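Local coordinates for DNA mismatch repair protein MutS (PDB 1EWQ), which takes part in DNA mismatch repair, binding mismatched DNA and hydrolysing ATP weakly, at residues 581-593 with 724-737. Residues are numbered along the deposited sequence; the frame is centred on the assembly and turned at random.
Sequences ITGPNMAGKSTFL and FYHQVLPGPASKSY. With SO4 (sulfate ion), chain E; SO4 (sulfate ion), chain F.
Two groups hold Thr582 OG1: the backbone N of Ala733 donates to it at 3.0 Å, with an N-H...O angle of 144°, and Leu711 O makes a weak second bond. With chi1 at 42°, OG1 sits between the backbone N and the carbonyl carbon, turned to the 724-737 chain. Directly after it begins the P-loop (Walker A) turn, the predicted ATP site. A sulfate, probably from the crystallisation liquor, occupies this turn: Met586 N donates almost straight to its O2 at 2.8 Å, and Ser590 OG reaches its O1 at 2.7 Å, consistent with a phosphate position. Lys589 NZ bends back inside the loop instead, donating to Gly583 O at 2.8 Å and also to Ile581 O; a methionine here would probably leave both carbonyls without this shared donor and the turn less firmly closed.

The outer side of the loop packs on the other segment. CB of Met586, a selenomethionine, stands over the centre of the Phe724 ring, 4.1 Å from the centroid, and SE adds an oblique Met-aromatic contact; Pro584 CG meets the same ring at its edge. The His726 imidazole lies flat against the Ala587-Gly588 peptide, and a side chain at Gly588 would run into ND1. Beyond it, Val728 CG2 points into one face of Phe592, 3.7 Å from the centroid.

Strand 708-716 separates strand 578-582 from the sheet-edge strand 723-730, so the contact wraps past that intervening strand, with helix 738-744 against Phe724, helix 698-701 beside Ala733, and Asp672 of the second subunit bonded to Ser736.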
loop_
_atom_site.group_PDB
_atom_site.type_symbol
_atom_site.label_atom_id
_atom_site.label_comp_id
_atom_site.label_asym_id
_atom_site.label_seq_id
_atom_site.Cartn_x
_atom_site.Cartn_y
_atom_site.Cartn_z
ATOM N N ILE C 581 -31.348 25.500 -2.049
ATOM C CA ILE C 581 -30.719 25.622 -3.355
ATOM C C ILE C 581 -31.183 24.480 -4.245
ATOM O O ILE C 581 -30.732 23.344 -4.105
ATOM C CB ILE C 581 -29.182 25.577 -3.247
ATOM C CG1 ILE C 581 -28.706 26.679 -2.302
ATOM C CG2 ILE C 581 -28.562 25.739 -4.617
ATOM C CD1 ILE C 581 -27.219 26.688 -2.043
ATOM N N THR C 582 -32.096 24.793 -5.155
ATOM C CA THR C 582 -32.635 23.805 -6.077
ATOM C C THR C 582 -31.836 23.808 -7.379
ATOM O O THR C 582 -30.957 24.638 -7.573
ATOM C CB THR C 582 -34.138 24.086 -6.364
ATOM O OG1 THR C 582 -34.342 25.496 -6.533
ATOM C CG2 THR C 582 -34.998 23.595 -5.215
ATOM N N GLY C 583 -32.140 22.868 -8.263
ATOM C CA GLY C 583 -31.427 22.781 -9.522
ATOM C C GLY C 583 -30.775 21.416 -9.651
ATOM O O GLY C 583 -30.686 20.678 -8.669
ATOM N N PRO C 584 -30.291 21.055 -10.846
ATOM C CA PRO C 584 -29.652 19.762 -11.082
ATOM C C PRO C 584 -28.273 19.636 -10.481
ATOM O O PRO C 584 -27.648 20.624 -10.106
ATOM C CB PRO C 584 -29.593 19.691 -12.596
ATOM C CG PRO C 584 -29.286 21.111 -12.946
ATOM C CD PRO C 584 -30.253 21.882 -12.066
ATOM N N ASN C 585 -27.807 18.400 -10.393
ATOM C CA ASN C 585 -26.474 18.121 -9.898
ATOM C C ASN C 585 -25.520 18.434 -11.061
ATOM O O ASN C 585 -25.965 18.691 -12.180
ATOM C CB ASN C 585 -26.371 16.649 -9.497
ATOM C CG ASN C 585 -27.261 16.307 -8.321
ATOM O OD1 ASN C 585 -27.023 16.761 -7.199
ATOM N ND2 ASN C 585 -28.292 15.507 -8.569
HETATM N N MSE C 586 -24.219 18.419 -10.797
HETATM C CA MSE C 586 -23.223 18.715 -11.824
HETATM C C MSE C 586 -23.193 20.205 -12.172
HETATM O O MSE C 586 -22.580 20.604 -13.156
HETATM C CB MSE C 586 -23.488 17.898 -13.097
HETATM C CG MSE C 586 -23.373 16.389 -12.913
HETATM SE SE MSE C 586 -23.676 15.413 -14.569
HETATM C CE MSE C 586 -25.579 15.630 -14.656
ATOM N N ALA C 587 -23.864 21.023 -11.371
ATOM C CA ALA C 587 -23.882 22.461 -11.599
ATOM C C ALA C 587 -23.221 23.194 -10.434
ATOM O O ALA C 587 -23.476 24.375 -10.213
ATOM C CB ALA C 587 -25.312 22.949 -11.780
ATOM N N GLY C 588 -22.395 22.472 -9.677
ATOM C CA GLY C 588 -21.671 23.066 -8.563
ATOM C C GLY C 588 -22.414 23.418 -7.282
ATOM O O GLY C 588 -21.965 24.298 -6.548
ATOM N N LYS C 589 -23.525 22.746 -6.988
ATOM C CA LYS C 589 -24.261 23.060 -5.767
ATOM C C LYS C 589 -23.440 22.670 -4.548
ATOM O O LYS C 589 -23.302 23.457 -3.606
ATOM C CB LYS C 589 -25.635 22.356 -5.728
ATOM C CG LYS C 589 -26.572 22.773 -6.866
ATOM C CD LYS C 589 -28.066 22.626 -6.522
ATOM C CE LYS C 589 -28.453 21.191 -6.248
ATOM N NZ LYS C 589 -29.909 21.069 -5.974
ATOM N N SER C 590 -22.872 21.468 -4.575
ATOM C CA SER C 590 -22.078 20.988 -3.448
ATOM C C SER C 590 -20.834 21.816 -3.206
ATOM O O SER C 590 -20.472 22.084 -2.061
ATOM C CB SER C 590 -21.682 19.535 -3.654
ATOM O OG SER C 590 -22.821 18.720 -3.504
ATOM N N THR C 591 -20.176 22.199 -4.291
ATOM C CA THR C 591 -18.975 23.006 -4.203
ATOM C C THR C 591 -19.340 24.359 -3.596
ATOM O O THR C 591 -18.568 24.926 -2.828
ATOM C CB THR C 591 -18.346 23.199 -5.603
ATOM O OG1 THR C 591 -17.791 21.956 -6.041
ATOM C CG2 THR C 591 -17.242 24.242 -5.567
ATOM N N PHE C 592 -20.525 24.867 -3.943
ATOM C CA PHE C 592 -20.989 26.143 -3.414
ATOM C C PHE C 592 -21.138 26.040 -1.899
ATOM O O PHE C 592 -20.754 26.947 -1.164
ATOM C CB PHE C 592 -22.323 26.527 -4.051
ATOM C CG PHE C 592 -22.852 27.859 -3.600
ATOM C CD1 PHE C 592 -22.135 29.029 -3.847
ATOM C CD2 PHE C 592 -24.078 27.951 -2.947
ATOM C CE1 PHE C 592 -22.641 30.277 -3.449
ATOM C CE2 PHE C 592 -24.592 29.186 -2.545
ATOM C CZ PHE C 592 -23.872 30.354 -2.799
ATOM N N LEU C 593 -21.698 24.929 -1.429
ATOM C CA LEU C 593 -21.857 24.723 0.004
ATOM C C LEU C 593 -20.492 24.673 0.670
ATOM O O LEU C 593 -20.231 25.414 1.609
ATOM C CB LEU C 593 -22.589 23.411 0.320
ATOM C CG LEU C 593 -24.052 23.220 -0.088
ATOM C CD1 LEU C 593 -24.676 22.112 0.770
ATOM C CD2 LEU C 593 -24.809 24.497 0.102
ATOM N N PHE C 724 -24.447 22.631 -18.198
ATOM C CA PHE C 724 -24.623 23.038 -16.805
ATOM C C PHE C 724 -23.903 24.340 -16.453
ATOM O O PHE C 724 -22.697 24.473 -16.661
ATOM C CB PHE C 724 -24.155 21.928 -15.857
ATOM C CG PHE C 724 -24.896 20.635 -16.031
ATOM C CD1 PHE C 724 -24.430 19.667 -16.912
ATOM C CD2 PHE C 724 -26.095 20.413 -15.362
ATOM C CE1 PHE C 724 -25.156 18.492 -17.128
ATOM C CE2 PHE C 724 -26.825 19.248 -15.569
ATOM C CZ PHE C 724 -26.359 18.286 -16.453
ATOM N N TYR C 725 -24.658 25.293 -15.918
ATOM C CA TYR C 725 -24.108 26.581 -15.515
ATOM C C TYR C 725 -23.904 26.625 -13.998
ATOM O O TYR C 725 -24.839 26.399 -13.220
ATOM C CB TYR C 725 -25.037 27.721 -15.949
ATOM C CG TYR C 725 -25.010 27.988 -17.436
ATOM C CD1 TYR C 725 -25.760 27.208 -18.325
ATOM C CD2 TYR C 725 -24.174 28.974 -17.964
ATOM C CE1 TYR C 725 -25.665 27.404 -19.707
ATOM C CE2 TYR C 725 -24.074 29.177 -19.339
ATOM C CZ TYR C 725 -24.815 28.389 -20.207
ATOM O OH TYR C 725 -24.674 28.568 -21.565
ATOM N N HIS C 726 -22.679 26.927 -13.587
ATOM C CA HIS C 726 -22.345 26.983 -12.175
ATOM C C HIS C 726 -22.676 28.298 -11.486
ATOM O O HIS C 726 -22.293 28.508 -10.337
ATOM C CB HIS C 726 -20.868 26.659 -11.979
ATOM C CG HIS C 726 -20.524 25.234 -12.276
ATOM N ND1 HIS C 726 -19.848 24.429 -11.381
ATOM C CD2 HIS C 726 -20.759 24.469 -13.367
ATOM C CE1 HIS C 726 -19.684 23.229 -11.909
ATOM N NE2 HIS C 726 -20.227 23.226 -13.114
ATOM N N GLN C 727 -23.377 29.190 -12.178
ATOM C CA GLN C 727 -23.751 30.457 -11.561
ATOM C C GLN C 727 -24.899 30.194 -10.586
ATOM O O GLN C 727 -25.890 29.542 -10.934
ATOM C CB GLN C 727 -24.214 31.481 -12.610
ATOM C CG GLN C 727 -23.124 32.090 -13.509
ATOM C CD GLN C 727 -22.580 31.119 -14.552
ATOM O OE1 GLN C 727 -23.303 30.265 -15.062
ATOM N NE2 GLN C 727 -21.302 31.261 -14.883
ATOM N N VAL C 728 -24.765 30.675 -9.359
ATOM C CA VAL C 728 -25.837 30.495 -8.393
ATOM C C VAL C 728 -26.808 31.650 -8.625
ATOM O O VAL C 728 -26.450 32.820 -8.502
ATOM C CB VAL C 728 -25.302 30.492 -6.951
ATOM C CG1 VAL C 728 -26.455 30.530 -5.962
ATOM C CG2 VAL C 728 -24.469 29.242 -6.729
ATOM N N LEU C 729 -28.041 31.294 -8.976
ATOM C CA LEU C 729 -29.082 32.258 -9.304
ATOM C C LEU C 729 -30.123 32.495 -8.213
ATOM O O LEU C 729 -30.363 31.638 -7.365
ATOM C CB LEU C 729 -29.798 31.800 -10.582
ATOM C CG LEU C 729 -28.927 31.368 -11.772
ATOM C CD1 LEU C 729 -29.791 30.703 -12.840
ATOM C CD2 LEU C 729 -28.197 32.581 -12.346
ATOM N N PRO C 730 -30.771 33.669 -8.237
ATOM C CA PRO C 730 -31.789 33.985 -7.238
ATOM C C PRO C 730 -33.079 33.219 -7.499
ATOM O O PRO C 730 -33.348 32.818 -8.628
ATOM C CB PRO C 730 -31.970 35.490 -7.399
ATOM C CG PRO C 730 -31.718 35.693 -8.860
ATOM C CD PRO C 730 -30.509 34.831 -9.104
ATOM N N GLY C 731 -33.863 33.020 -6.444
ATOM C CA GLY C 731 -35.128 32.320 -6.571
ATOM C C GLY C 731 -34.982 30.829 -6.774
ATOM O O GLY C 731 -33.869 30.325 -6.919
ATOM N N PRO C 732 -36.106 30.092 -6.774
ATOM C CA PRO C 732 -36.147 28.639 -6.957
ATOM C C PRO C 732 -35.984 28.252 -8.423
ATOM O O PRO C 732 -36.053 29.105 -9.306
ATOM C CB PRO C 732 -37.527 28.276 -6.428
ATOM C CG PRO C 732 -38.341 29.453 -6.884
ATOM C CD PRO C 732 -37.456 30.611 -6.482
ATOM N N ALA C 733 -35.757 26.970 -8.679
ATOM C CA ALA C 733 -35.623 26.508 -10.045
ATOM C C ALA C 733 -37.023 26.664 -10.619
ATOM O O ALA C 733 -38.007 26.596 -9.886
ATOM C CB ALA C 733 -35.193 25.048 -10.075
ATOM N N SER C 734 -37.124 26.896 -11.919
ATOM C CA SER C 734 -38.441 27.059 -12.525
ATOM C C SER C 734 -38.782 25.817 -13.340
ATOM O O SER C 734 -39.918 25.625 -13.759
ATOM C CB SER C 734 -38.463 28.301 -13.415
ATOM O OG SER C 734 -37.457 28.229 -14.406
ATOM N N LYS C 735 -37.783 24.971 -13.541
ATOM C CA LYS C 735 -37.952 23.750 -14.302
ATOM C C LYS C 735 -37.044 22.665 -13.723
ATOM O O LYS C 735 -36.034 22.968 -13.088
ATOM C CB LYS C 735 -37.574 24.002 -15.761
ATOM C CG LYS C 735 -38.277 25.204 -16.375
ATOM C CD LYS C 735 -37.777 25.512 -17.780
ATOM C CE LYS C 735 -38.610 26.624 -18.412
ATOM N NZ LYS C 735 -38.301 26.802 -19.867
ATOM N N SER C 736 -37.423 21.408 -13.937
ATOM C CA SER C 736 -36.637 20.265 -13.484
ATOM C C SER C 736 -35.841 19.815 -14.702
ATOM O O SER C 736 -36.286 20.028 -15.828
ATOM C CB SER C 736 -37.557 19.141 -13.045
ATOM O OG SER C 736 -38.450 18.828 -14.098
ATOM N N TYR C 737 -34.673 19.212 -14.492
ATOM C CA TYR C 737 -33.864 18.744 -15.616
ATOM C C TYR C 737 -33.590 17.242 -15.583
ATOM O O TYR C 737 -32.827 16.723 -16.398
ATOM C CB TYR C 737 -32.534 19.518 -15.688
ATOM C CG TYR C 737 -32.701 20.954 -16.135
ATOM C CD1 TYR C 737 -32.994 21.963 -15.217
ATOM C CD2 TYR C 737 -32.666 21.289 -17.492
ATOM C CE1 TYR C 737 -33.259 23.267 -15.638
ATOM C CE2 TYR C 737 -32.931 22.589 -17.923
ATOM C CZ TYR C 737 -33.232 23.571 -16.990
ATOM O OH TYR C 737 -33.537 24.843 -17.410
HETATM S S SO4 E . -23.583 18.573 -7.003
HETATM O O1 SO4 E . -23.377 17.616 -5.898
HETATM O O2 SO4 E . -23.243 17.910 -8.275
HETATM O O3 SO4 E . -24.991 19.004 -7.051
HETATM O O4 SO4 E . -22.719 19.753 -6.838
HETATM S S SO4 F . -33.737 18.419 -11.077
HETATM O O1 SO4 F . -35.064 17.912 -11.472
HETATM O O2 SO4 F . -33.233 19.364 -12.089
HETATM O O3 SO4 F . -33.862 19.094 -9.778
HETATM O O4 SO4 F . -32.807 17.284 -10.962
HETATM O O HOH W 1 -22.648 26.476 -8.538
#